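PDB 3VYW: MNMC2 from Aquifex aeolicus, which methylates tRNA with S-adenosylmethionine as methyl donor, acting in wobble-uridine modification without the usually fused oxidase domain. Local coordinates for residues Thr57-His60 with Glu65-His68; Asn110-Leu115 with Arg148-Phe153; Arg126-Ser131 with Glu183-Asp188; Phe195-Tyr198 with Leu203-Leu206. All coordinates share one frame; numbering follows the deposited sequence.

Interaction 1: Thr57-His60 with Glu65-His68; sequences TLIH and EPYH. With SAM (S-adenosylmethionine), chain E.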
# COMPACT_ATOMS: atom_id res chain seq x y z
N THR A 57 7.82 11.94 -9.97
CA THR A 57 7.82 10.72 -9.22
C THR A 57 9.16 10.08 -9.49
O THR A 57 9.90 10.54 -10.31
CB THR A 57 6.69 9.81 -9.69
OG1 THR A 57 6.48 8.80 -8.74
CG2 THR A 57 7.03 9.20 -10.96
N LEU A 58 9.46 9.01 -8.81
CA LEU A 58 10.63 8.27 -9.12
C LEU A 58 10.20 6.89 -9.48
O LEU A 58 9.17 6.45 -9.09
CB LEU A 58 11.53 8.18 -7.91
CG LEU A 58 11.89 9.48 -7.24
CD1 LEU A 58 12.56 9.19 -5.93
CD2 LEU A 58 12.79 10.27 -8.13
N ILE A 59 11.04 6.21 -10.23
CA ILE A 59 10.86 4.81 -10.48
C ILE A 59 11.76 4.09 -9.55
O ILE A 59 12.90 4.44 -9.45
CB ILE A 59 11.27 4.40 -11.88
CG1 ILE A 59 10.62 5.27 -12.92
CG2 ILE A 59 10.90 2.97 -12.12
CD1 ILE A 59 9.18 4.97 -13.15
N HIS A 60 11.26 3.08 -8.87
CA HIS A 60 12.09 2.26 -8.04
C HIS A 60 12.53 1.06 -8.82
O HIS A 60 11.73 0.28 -9.29
CB HIS A 60 11.35 1.87 -6.78
CG HIS A 60 12.23 1.42 -5.66
ND1 HIS A 60 13.05 0.39 -5.78
CD2 HIS A 60 12.39 1.88 -4.40
CE1 HIS A 60 13.69 0.21 -4.65
NE2 HIS A 60 13.30 1.12 -3.81
N GLU A 65 8.72 -0.06 -10.35
CA GLU A 65 7.53 0.72 -10.33
C GLU A 65 7.74 2.15 -9.95
O GLU A 65 8.63 2.46 -9.24
CB GLU A 65 6.57 0.11 -9.35
CG GLU A 65 6.32 -1.33 -9.64
CD GLU A 65 4.98 -1.77 -9.19
OE1 GLU A 65 4.53 -1.24 -8.20
OE2 GLU A 65 4.40 -2.64 -9.84
N PRO A 66 6.87 3.01 -10.42
CA PRO A 66 6.79 4.37 -9.95
C PRO A 66 6.21 4.48 -8.57
O PRO A 66 5.40 3.70 -8.17
CB PRO A 66 5.89 5.02 -10.97
CG PRO A 66 5.07 3.95 -11.48
CD PRO A 66 5.88 2.72 -11.45
N TYR A 67 6.66 5.45 -7.82
CA TYR A 67 6.12 5.71 -6.51
C TYR A 67 4.68 6.11 -6.67
O TYR A 67 3.84 5.83 -5.84
CB TYR A 67 6.92 6.79 -5.86
CG TYR A 67 8.15 6.30 -5.21
CD1 TYR A 67 9.13 5.69 -5.93
CD2 TYR A 67 8.32 6.45 -3.88
CE1 TYR A 67 10.26 5.24 -5.32
CE2 TYR A 67 9.44 6.01 -3.27
CZ TYR A 67 10.40 5.40 -3.99
OH TYR A 67 11.49 4.98 -3.34
N HIS A 68 4.43 6.76 -7.78
CA HIS A 68 3.12 7.15 -8.16
C HIS A 68 2.87 6.96 -9.61
O HIS A 68 3.79 6.87 -10.38
CB HIS A 68 2.90 8.57 -7.79
CG HIS A 68 2.49 8.75 -6.39
ND1 HIS A 68 3.37 9.02 -5.43
CD2 HIS A 68 1.26 8.64 -5.79
CE1 HIS A 68 2.73 9.09 -4.27
NE2 HIS A 68 1.44 8.86 -4.49
N SAM E . 3.25 6.84 -0.33
CA SAM E . 4.34 7.35 -1.07
C SAM E . 3.92 8.72 -1.44
O SAM E . 4.68 9.53 -1.92
OXT SAM E . 2.80 9.04 -1.21
CB SAM E . 4.58 6.33 -2.17
CG SAM E . 5.34 5.17 -1.53
SD SAM E . 5.72 3.89 -2.49
CE SAM E . 4.39 3.44 -3.31
C5' SAM E . 6.15 2.57 -1.59
C4' SAM E . 6.96 2.84 -0.31
O4' SAM E . 6.82 1.74 0.58
C3' SAM E . 8.45 2.97 -0.51
O3' SAM E . 8.95 4.02 0.29
C2' SAM E . 9.01 1.68 0.00
O2' SAM E . 10.31 1.87 0.49
C1' SAM E . 8.07 1.35 1.11
N9 SAM E . 8.10 -0.06 1.56
C8 SAM E . 8.08 -1.14 0.83
N7 SAM E . 8.10 -2.24 1.56
C5 SAM E . 8.15 -1.87 2.81
C6 SAM E . 8.19 -2.53 4.10
N6 SAM E . 8.20 -3.85 4.22
N1 SAM E . 8.23 -1.79 5.17
C2 SAM E . 8.21 -0.49 5.10
N3 SAM E . 8.19 0.16 3.97
C4 SAM E . 8.15 -0.44 2.81

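Interaction 2: Asn110-Leu115 with Arg148-Phe153; sequences NLAVAL and REIHEF. With SAM (S-adenosylmethionine), chain E.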
# COMPACT_ATOMS: atom_id res chain seq x y z
N ASN A 110 1.10 11.78 -0.47
CA ASN A 110 -0.22 11.62 0.02
C ASN A 110 -0.40 12.48 1.22
O ASN A 110 -1.39 13.11 1.37
CB ASN A 110 -0.44 10.19 0.48
CG ASN A 110 -0.75 9.23 -0.64
OD1 ASN A 110 -1.14 9.60 -1.70
ND2 ASN A 110 -0.56 7.99 -0.37
N LEU A 111 0.57 12.46 2.09
CA LEU A 111 0.51 13.21 3.31
C LEU A 111 0.45 14.68 3.09
O LEU A 111 -0.27 15.36 3.73
CB LEU A 111 1.68 12.85 4.19
CG LEU A 111 1.62 11.45 4.74
CD1 LEU A 111 2.78 11.14 5.64
CD2 LEU A 111 0.32 11.19 5.46
N ALA A 112 1.27 15.18 2.19
CA ALA A 112 1.27 16.56 1.84
C ALA A 112 -0.01 17.01 1.19
O ALA A 112 -0.51 18.04 1.50
CB ALA A 112 2.43 16.85 0.94
N VAL A 113 -0.53 16.22 0.28
CA VAL A 113 -1.77 16.56 -0.35
C VAL A 113 -2.90 16.58 0.64
O VAL A 113 -3.72 17.43 0.60
CB VAL A 113 -2.05 15.64 -1.53
CG1 VAL A 113 -3.46 15.77 -2.00
CG2 VAL A 113 -1.10 15.98 -2.64
N ALA A 114 -2.93 15.64 1.55
CA ALA A 114 -3.94 15.63 2.55
C ALA A 114 -3.88 16.83 3.45
O ALA A 114 -4.87 17.43 3.73
CB ALA A 114 -3.81 14.37 3.37
N LEU A 115 -2.70 17.18 3.92
CA LEU A 115 -2.55 18.27 4.84
C LEU A 115 -2.94 19.58 4.23
O LEU A 115 -3.45 20.41 4.89
CB LEU A 115 -1.15 18.35 5.39
CG LEU A 115 -0.67 17.29 6.35
CD1 LEU A 115 0.79 17.51 6.60
CD2 LEU A 115 -1.42 17.30 7.64
N ARG A 148 3.68 22.81 -3.25
CA ARG A 148 5.08 22.91 -2.89
C ARG A 148 5.40 23.37 -1.50
O ARG A 148 6.33 22.91 -0.93
CB ARG A 148 5.81 23.82 -3.82
CG ARG A 148 6.92 24.51 -3.08
CD ARG A 148 7.76 25.35 -3.99
NE ARG A 148 8.07 24.58 -5.17
CZ ARG A 148 8.00 25.04 -6.40
NH1 ARG A 148 7.66 26.30 -6.63
NH2 ARG A 148 8.29 24.24 -7.41
N GLU A 149 4.67 24.33 -0.99
CA GLU A 149 4.91 24.86 0.33
C GLU A 149 4.67 23.86 1.41
O GLU A 149 5.40 23.77 2.37
CB GLU A 149 3.95 25.99 0.57
CG GLU A 149 4.61 27.28 0.90
CD GLU A 149 5.16 27.95 -0.31
OE1 GLU A 149 4.50 28.86 -0.85
OE2 GLU A 149 6.27 27.59 -0.73
N ILE A 150 3.56 23.18 1.26
CA ILE A 150 3.11 22.14 2.14
C ILE A 150 4.00 20.93 2.11
O ILE A 150 4.22 20.31 3.10
CB ILE A 150 1.67 21.77 1.82
CG1 ILE A 150 1.05 21.05 2.97
CG2 ILE A 150 1.60 20.91 0.60
CD1 ILE A 150 1.36 21.66 4.30
N HIS A 151 4.49 20.57 0.94
CA HIS A 151 5.40 19.47 0.85
C HIS A 151 6.72 19.68 1.53
O HIS A 151 7.22 18.80 2.19
CB HIS A 151 5.58 19.10 -0.59
CG HIS A 151 6.18 17.75 -0.78
ND1 HIS A 151 6.99 17.46 -1.77
CD2 HIS A 151 6.07 16.62 -0.03
CE1 HIS A 151 7.36 16.21 -1.67
NE2 HIS A 151 6.80 15.69 -0.61
N GLU A 152 7.30 20.84 1.34
CA GLU A 152 8.54 21.22 1.96
C GLU A 152 8.38 21.30 3.44
O GLU A 152 9.25 20.97 4.17
CB GLU A 152 9.07 22.52 1.40
CG GLU A 152 9.64 22.36 0.01
CD GLU A 152 10.29 23.60 -0.52
OE1 GLU A 152 9.99 24.01 -1.65
OE2 GLU A 152 11.13 24.14 0.20
N PHE A 153 7.23 21.75 3.87
CA PHE A 153 6.92 21.81 5.26
C PHE A 153 6.91 20.46 5.92
O PHE A 153 7.41 20.31 7.00
CB PHE A 153 5.59 22.52 5.40
CG PHE A 153 4.95 22.41 6.73
CD1 PHE A 153 4.98 23.45 7.58
CD2 PHE A 153 4.24 21.30 7.08
CE1 PHE A 153 4.36 23.38 8.79
CE2 PHE A 153 3.63 21.22 8.29
CZ PHE A 153 3.68 22.26 9.14
N SAM E . 3.25 6.84 -0.33
CA SAM E . 4.34 7.35 -1.07
C SAM E . 3.92 8.72 -1.44
O SAM E . 4.68 9.53 -1.92
OXT SAM E . 2.80 9.04 -1.21
CB SAM E . 4.58 6.33 -2.17
CG SAM E . 5.34 5.17 -1.53
SD SAM E . 5.72 3.89 -2.49
CE SAM E . 4.39 3.44 -3.31
C5' SAM E . 6.15 2.57 -1.59
C4' SAM E . 6.96 2.84 -0.31
O4' SAM E . 6.82 1.74 0.58
C3' SAM E . 8.45 2.97 -0.51
O3' SAM E . 8.95 4.02 0.29
C2' SAM E . 9.01 1.68 0.00
O2' SAM E . 10.31 1.87 0.49
C1' SAM E . 8.07 1.35 1.11
N9 SAM E . 8.10 -0.06 1.56
C8 SAM E . 8.08 -1.14 0.83
N7 SAM E . 8.10 -2.24 1.56
C5 SAM E . 8.15 -1.87 2.81
C6 SAM E . 8.19 -2.53 4.10
N6 SAM E . 8.20 -3.85 4.22
N1 SAM E . 8.23 -1.79 5.17
C2 SAM E . 8.21 -0.49 5.10
N3 SAM E . 8.19 0.16 3.97
C4 SAM E . 8.15 -0.44 2.81

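Interaction 3: Arg126-Ser131 with Glu183-Asp188; sequences RVEIIS and ENFKAD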
# COMPACT_ATOMS: atom_id res chain seq x y z
N ARG A 126 -5.83 19.33 14.44
CA ARG A 126 -4.62 18.72 14.85
C ARG A 126 -4.53 17.41 14.14
O ARG A 126 -5.45 16.66 14.14
CB ARG A 126 -4.62 18.52 16.35
CG ARG A 126 -3.33 17.99 16.92
CD ARG A 126 -3.61 16.81 17.81
NE ARG A 126 -2.40 16.12 18.21
CZ ARG A 126 -1.24 16.71 18.41
NH1 ARG A 126 -1.13 18.01 18.23
NH2 ARG A 126 -0.19 16.01 18.77
N VAL A 127 -3.42 17.14 13.50
CA VAL A 127 -3.32 15.94 12.71
C VAL A 127 -2.30 14.98 13.24
O VAL A 127 -1.20 15.34 13.46
CB VAL A 127 -2.99 16.28 11.28
CG1 VAL A 127 -3.15 15.06 10.44
CG2 VAL A 127 -3.91 17.35 10.77
N GLU A 128 -2.69 13.74 13.43
CA GLU A 128 -1.75 12.72 13.85
C GLU A 128 -1.40 11.75 12.74
O GLU A 128 -2.22 11.04 12.26
CB GLU A 128 -2.33 11.92 14.99
CG GLU A 128 -2.46 12.64 16.29
CD GLU A 128 -2.85 11.71 17.41
OE1 GLU A 128 -3.92 11.90 18.01
OE2 GLU A 128 -2.09 10.78 17.70
N ILE A 129 -0.14 11.73 12.35
CA ILE A 129 0.33 10.82 11.35
C ILE A 129 1.39 9.87 11.85
O ILE A 129 2.37 10.28 12.40
CB ILE A 129 0.92 11.56 10.16
CG1 ILE A 129 -0.10 12.51 9.59
CG2 ILE A 129 1.35 10.61 9.09
CD1 ILE A 129 0.49 13.51 8.66
N ILE A 130 1.19 8.59 11.61
CA ILE A 130 2.20 7.58 11.76
C ILE A 130 2.47 6.93 10.42
O ILE A 130 1.60 6.45 9.78
CB ILE A 130 1.76 6.51 12.73
CG1 ILE A 130 1.53 7.14 14.09
CG2 ILE A 130 2.77 5.41 12.79
CD1 ILE A 130 1.16 6.16 15.15
N SER A 131 3.72 6.90 10.03
CA SER A 131 4.09 6.35 8.76
C SER A 131 5.15 5.31 8.88
O SER A 131 5.80 5.21 9.86
CB SER A 131 4.52 7.43 7.83
OG SER A 131 4.58 6.90 6.56
N GLU A 183 0.31 1.46 19.49
CA GLU A 183 -0.73 1.11 20.41
C GLU A 183 -1.49 2.36 20.68
O GLU A 183 -0.99 3.44 20.53
CB GLU A 183 -0.10 0.55 21.68
CG GLU A 183 0.28 -0.91 21.58
CD GLU A 183 1.58 -1.26 22.27
OE1 GLU A 183 2.05 -0.48 23.10
OE2 GLU A 183 2.13 -2.34 21.99
N ASN A 184 -2.74 2.22 21.05
CA ASN A 184 -3.54 3.35 21.42
C ASN A 184 -3.77 4.32 20.29
O ASN A 184 -3.97 5.49 20.50
CB ASN A 184 -2.91 4.04 22.62
CG ASN A 184 -2.59 3.08 23.75
OD1 ASN A 184 -3.47 2.45 24.30
ND2 ASN A 184 -1.32 2.98 24.08
N PHE A 185 -3.73 3.82 19.08
CA PHE A 185 -4.01 4.63 17.92
C PHE A 185 -5.11 3.97 17.12
O PHE A 185 -4.95 2.87 16.66
CB PHE A 185 -2.71 4.67 17.11
CG PHE A 185 -2.68 5.70 16.03
CD1 PHE A 185 -2.47 7.01 16.32
CD2 PHE A 185 -2.78 5.33 14.73
CE1 PHE A 185 -2.41 7.94 15.34
CE2 PHE A 185 -2.72 6.26 13.74
CZ PHE A 185 -2.54 7.57 14.04
N LYS A 186 -6.23 4.63 16.93
CA LYS A 186 -7.20 4.15 15.97
C LYS A 186 -7.36 5.17 14.85
O LYS A 186 -7.93 6.22 15.04
CB LYS A 186 -8.55 3.92 16.62
CG LYS A 186 -8.56 2.93 17.76
CD LYS A 186 -8.21 1.55 17.28
CE LYS A 186 -8.96 0.49 18.07
NZ LYS A 186 -8.20 -0.78 18.23
N ALA A 187 -6.83 4.85 13.69
CA ALA A 187 -6.81 5.77 12.58
C ALA A 187 -8.13 6.07 11.94
O ALA A 187 -8.95 5.22 11.80
CB ALA A 187 -5.83 5.29 11.53
N ASP A 188 -8.35 7.32 11.61
CA ASP A 188 -9.42 7.73 10.73
C ASP A 188 -9.26 7.29 9.30
O ASP A 188 -10.21 7.01 8.64
CB ASP A 188 -9.66 9.21 10.84
CG ASP A 188 -10.20 9.58 12.14
OD1 ASP A 188 -11.31 9.15 12.44
OD2 ASP A 188 -9.53 10.26 12.90

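Interaction 4: Phe195-Tyr198 with Leu203-Leu206; sequences FSPY and LWTL. With SAM (S-adenosylmethionine), chain E.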
# COMPACT_ATOMS: atom_id res chain seq x y z
N PHE A 195 4.07 -0.68 -2.92
CA PHE A 195 4.24 -1.03 -4.30
C PHE A 195 3.35 -2.22 -4.50
O PHE A 195 2.86 -2.76 -3.57
CB PHE A 195 5.70 -1.35 -4.63
CG PHE A 195 6.57 -0.16 -4.68
CD1 PHE A 195 7.46 0.08 -3.70
CD2 PHE A 195 6.48 0.72 -5.70
CE1 PHE A 195 8.24 1.18 -3.72
CE2 PHE A 195 7.26 1.82 -5.74
CZ PHE A 195 8.14 2.05 -4.74
N SER A 196 3.14 -2.61 -5.72
CA SER A 196 2.06 -3.48 -6.08
C SER A 196 2.22 -4.83 -5.44
O SER A 196 3.29 -5.20 -5.08
CB SER A 196 1.97 -3.52 -7.59
OG SER A 196 1.94 -4.81 -8.06
N PRO A 197 1.14 -5.54 -5.22
CA PRO A 197 1.18 -6.69 -4.34
C PRO A 197 2.09 -7.82 -4.76
O PRO A 197 2.65 -8.44 -3.92
CB PRO A 197 -0.28 -7.13 -4.30
CG PRO A 197 -1.02 -5.89 -4.50
CD PRO A 197 -0.14 -4.86 -5.09
N TYR A 198 2.18 -8.11 -6.03
CA TYR A 198 3.11 -9.09 -6.50
C TYR A 198 4.52 -8.64 -6.25
O TYR A 198 5.37 -9.40 -5.89
CB TYR A 198 2.89 -9.39 -7.96
CG TYR A 198 1.60 -10.07 -8.24
CD1 TYR A 198 1.05 -10.04 -9.49
CD2 TYR A 198 0.92 -10.74 -7.28
CE1 TYR A 198 -0.13 -10.65 -9.76
CE2 TYR A 198 -0.26 -11.36 -7.55
CZ TYR A 198 -0.77 -11.31 -8.81
OH TYR A 198 -1.94 -11.90 -9.11
N LEU A 203 3.38 -6.47 2.45
CA LEU A 203 2.50 -5.44 2.91
C LEU A 203 1.07 -5.68 2.54
O LEU A 203 0.24 -4.89 2.79
CB LEU A 203 2.99 -4.10 2.41
CG LEU A 203 4.28 -3.65 3.05
CD1 LEU A 203 4.72 -2.30 2.56
CD2 LEU A 203 4.09 -3.61 4.53
N TRP A 204 0.79 -6.78 1.90
CA TRP A 204 -0.53 -7.09 1.55
C TRP A 204 -1.06 -8.39 2.05
O TRP A 204 -2.03 -8.87 1.54
CB TRP A 204 -0.68 -7.07 0.06
CG TRP A 204 -0.18 -5.83 -0.59
CD1 TRP A 204 1.05 -5.60 -1.11
CD2 TRP A 204 -0.91 -4.63 -0.85
NE1 TRP A 204 1.12 -4.39 -1.63
CE2 TRP A 204 -0.01 -3.76 -1.52
CE3 TRP A 204 -2.18 -4.20 -0.61
CZ2 TRP A 204 -0.36 -2.51 -1.93
CZ3 TRP A 204 -2.53 -2.94 -1.02
CH2 TRP A 204 -1.64 -2.12 -1.66
N THR A 205 -0.42 -9.01 3.01
CA THR A 205 -0.92 -10.26 3.49
C THR A 205 -2.10 -10.09 4.40
O THR A 205 -2.28 -9.06 4.93
CB THR A 205 0.14 -11.07 4.19
OG1 THR A 205 0.76 -10.26 5.15
CG2 THR A 205 1.14 -11.48 3.25
N LEU A 206 -2.86 -11.15 4.60
CA LEU A 206 -3.94 -11.18 5.53
C LEU A 206 -3.41 -10.90 6.92
O LEU A 206 -4.03 -10.25 7.69
CB LEU A 206 -4.53 -12.57 5.52
CG LEU A 206 -5.97 -12.99 5.75
CD1 LEU A 206 -6.00 -14.28 6.49
CD2 LEU A 206 -6.89 -11.99 6.37
N SAM E . 3.25 6.84 -0.33
CA SAM E . 4.34 7.35 -1.07
C SAM E . 3.92 8.72 -1.44
O SAM E . 4.68 9.53 -1.92
OXT SAM E . 2.80 9.04 -1.21
CB SAM E . 4.58 6.33 -2.17
CG SAM E . 5.34 5.17 -1.53
SD SAM E . 5.72 3.89 -2.49
CE SAM E . 4.39 3.44 -3.31
C5' SAM E . 6.15 2.57 -1.59
C4' SAM E . 6.96 2.84 -0.31
O4' SAM E . 6.82 1.74 0.58
C3' SAM E . 8.45 2.97 -0.51
O3' SAM E . 8.95 4.02 0.29
C2' SAM E . 9.01 1.68 0.00
O2' SAM E . 10.31 1.87 0.49
C1' SAM E . 8.07 1.35 1.11
N9 SAM E . 8.10 -0.06 1.56
C8 SAM E . 8.08 -1.14 0.83
N7 SAM E . 8.10 -2.24 1.56
C5 SAM E . 8.15 -1.87 2.81
C6 SAM E . 8.19 -2.53 4.10
N6 SAM E . 8.20 -3.85 4.22
N1 SAM E . 8.23 -1.79 5.17
C2 SAM E . 8.21 -0.49 5.10
N3 SAM E . 8.19 0.16 3.97
C4 SAM E . 8.15 -0.44 2.81

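Interaction 1: Thr57-His60 with Glu65-His68
The ring of Tyr67 presents one edge to the strand opposite, where its CD1 lies 3.3 Å from Leu58 O close to the ring plane. The CB of His60 and the sulfur of S-adenosylmethionine (SAM) approach the same ring obliquely. The Tyr67 hydroxyl in turn reaches the rim of the His60 imidazole, OH to CD2 being 3.4 Å, while His60 NE2 is held by Glu135. His68 turns away from the strand and points the edge of its ring at the carboxylate of SAM, with CE1 3.1 Å from OXT.

The two backbones form an antiparallel hairpin. His60 and Glu65 are a hydrogen-bonded pair: His60 N reaches Glu65 O at 2.7 Å in an almost straight bond (173°), and Glu65 N returns to a lone pair of His60 O at 3.2 Å. Ile59 and Pro66 are the adjoining non-hydrogen-bonded pair, their side chains lying side by side. Just past strand 65-66 a further backbone bond joins Tyr67 N to Leu58 O at 3.0 Å. The last link uses a side chain: with OG1 anti to the backbone N (chi1 -165°), the Thr57 hydroxyl accepts a hydrogen bond from His68 N at 3.0 Å, a bent one (135°). The chain leaving the hairpin is thereby anchored where Tyr67 and His68 meet the cofactor.

Strand 56-60 is the middle strand of a three-stranded antiparallel sheet, pairing on its other side with strand 46-50. Phe195 meets Tyr67 edge-to-face, and His68 packs against helix 74-86.

Interaction 2: Asn110-Leu115 with Arg148-Phe153
Ala112 faces helix 148-157 directly, its methyl group lodged against His151 and Ile150, with CB 3.8 Å from His151 CD2. Ile150 lies against one side of helix 109-121, between Ala112 and Leu115: its CG2 branch is 3.7 Å from Ala112 O. The CG1 branch, anti to the backbone N (chi1 -161°), runs toward Leu115, whose CB it approaches to 4.2 Å. Most of the contact is between apolar groups, though Ile150 also rests on the Ala112 carbonyl oxygen. The segment axes approach to 8.7 Å, with 123° between their N-to-C directions, and the small Ala112 lies where the CA atoms are nearest, opposite His151. The polar end of His151 serves the cofactor loop instead, NE2 bonding to Leu107 O, while Leu107 N binds SAM.

At the other end of 110-115, Asn110 N makes a weak but fairly straight hydrogen bond (161°) to SAM OXT at 3.3 Å. The Asn110 side chain has weak bonds to Ser78 and, through ND2, to Asp193, whose OD2 also hydrogen-bonds SAM. An alanine here would keep the backbone bond but is likely to leave Asp193 and Ser78 without these amide partners and Asp193 freer to turn.

A glycine-rich loop between strand 97-103 and helix 109-121, with the first turn of that helix directed at the methionine carboxylate, is the classic SAM-binding element of Rossmann-like methyltransferases.

Interaction 3: Arg126-Ser131 with Glu183-Asp188
Ile130 sets its CD1 methyl squarely over one face of the Phe185 ring, 3.8 Å from the ring centroid and 5° off the normal, a CH-pi contact in which the two side chains approach from opposite directions. Glu128 takes the rim instead. Its OE2 stands 3.7 Å from Phe185 CE1, near the ring plane, and its carboxylate is turned 69° against the ring. Further round the same rim, Glu128 O lies in the plane, 3.9 Å from CZ. Phe185 reaches this place because CG is anti to the backbone N (chi1 -167°), which throws the ring from the loop onto the strand.

Segment 126-131 is part of the parallel core of the Rossmann-like sheet, and 183-188 is largely the loop that leads into strand 187-192. Strand 97-103 runs between strands 126-133 and 187-192, and Phe185 reaches over it. With an alanine in its place, the CD1 methyl of Ile130 would probably lose the surface it rests on, and a gap would open between loop and sheet.

Arg99 of the intervening strand arranges the outer shell: its NE forms a salt bridge with Glu128 OE1, and its side chain also touches Phe185. Its backbone N is bound by Asp188 OD2, while Asp188 OD1 pairs with Arg95. Val182 adds to the packing on Ile130.

Interaction 4: Phe195-Tyr198 with Leu203-Leu206
One wall of the SAM pocket is a loop folded back on itself, in which the indole of Trp204 ties down the backbone just behind Phe195. Trp204 NE1 donates to Phe195 O at 3.1 Å; the oxygen lies close to the indole plane and the donor nitrogen is nearly in line with the C=O bond (C=O...N 167°). The same indole offers a face to Pro197. Pro197 CG sits over the centre of the five-membered ring, 3.7 Å from its centroid, while Pro197 CA comes to 3.4 Å from Trp204 CD1. Gripped at its N-H and covered on that face, the indole has little freedom to turn.

The loop follows strand 187-192, the fourth parallel strand in chain order, and precedes helix 206-213; in class I methyltransferases this is where a loop commonly reaches the transferred methyl group. Thr205 is the N-cap of that helix, its OG1 bonded to Phe208 N.

Residues flanking the Trp204-Pro197 packing touch the cofactor. With CG anti to its carbonyl carbon (chi1 -73°), Phe195 lays a ring face against SAM, CE1 being 3.3 Å from C5', and the sulfur lies above the same face, offset toward the rim. Tyr63 stacks on Phe195, and Asn200 OD1 accepts a hydrogen bond from Phe195 N. Leu203 comes over a face of the adenine, its CD1 3.5 Å from SAM C5. Beyond the indole, Val231 of helix 229-237 packs on both Pro197 and Trp204, and His192 meets the Trp204 ring and bonds through NE2 to Leu203 O.

How the interactions relate
Interactions 1, 2 and 4 all touch SAM, each from its own part of the fold. Interactions 1 and 4, with centres about 16 Å apart, meet directly: Glu65 OE1 lies 3.2 Å from Ser196 N, a probable hydrogen bond, and Pro66 O is 3.6 Å from Phe195 CE2. Interaction 1 also touches interaction 2 at the carboxylate end of the cofactor, where His68 NE2 is 3.9 Å from Asn110 OD1. Interactions 2 and 4 do not touch each other, their nearest atoms being about 10 Å apart. Interaction 3 lies away from the cofactor, the side chain of Ile130 being about 11 Å from SAM, and joins interaction 2 through Leu111 CD1 and Ile129 CG2, 3.8 Å apart.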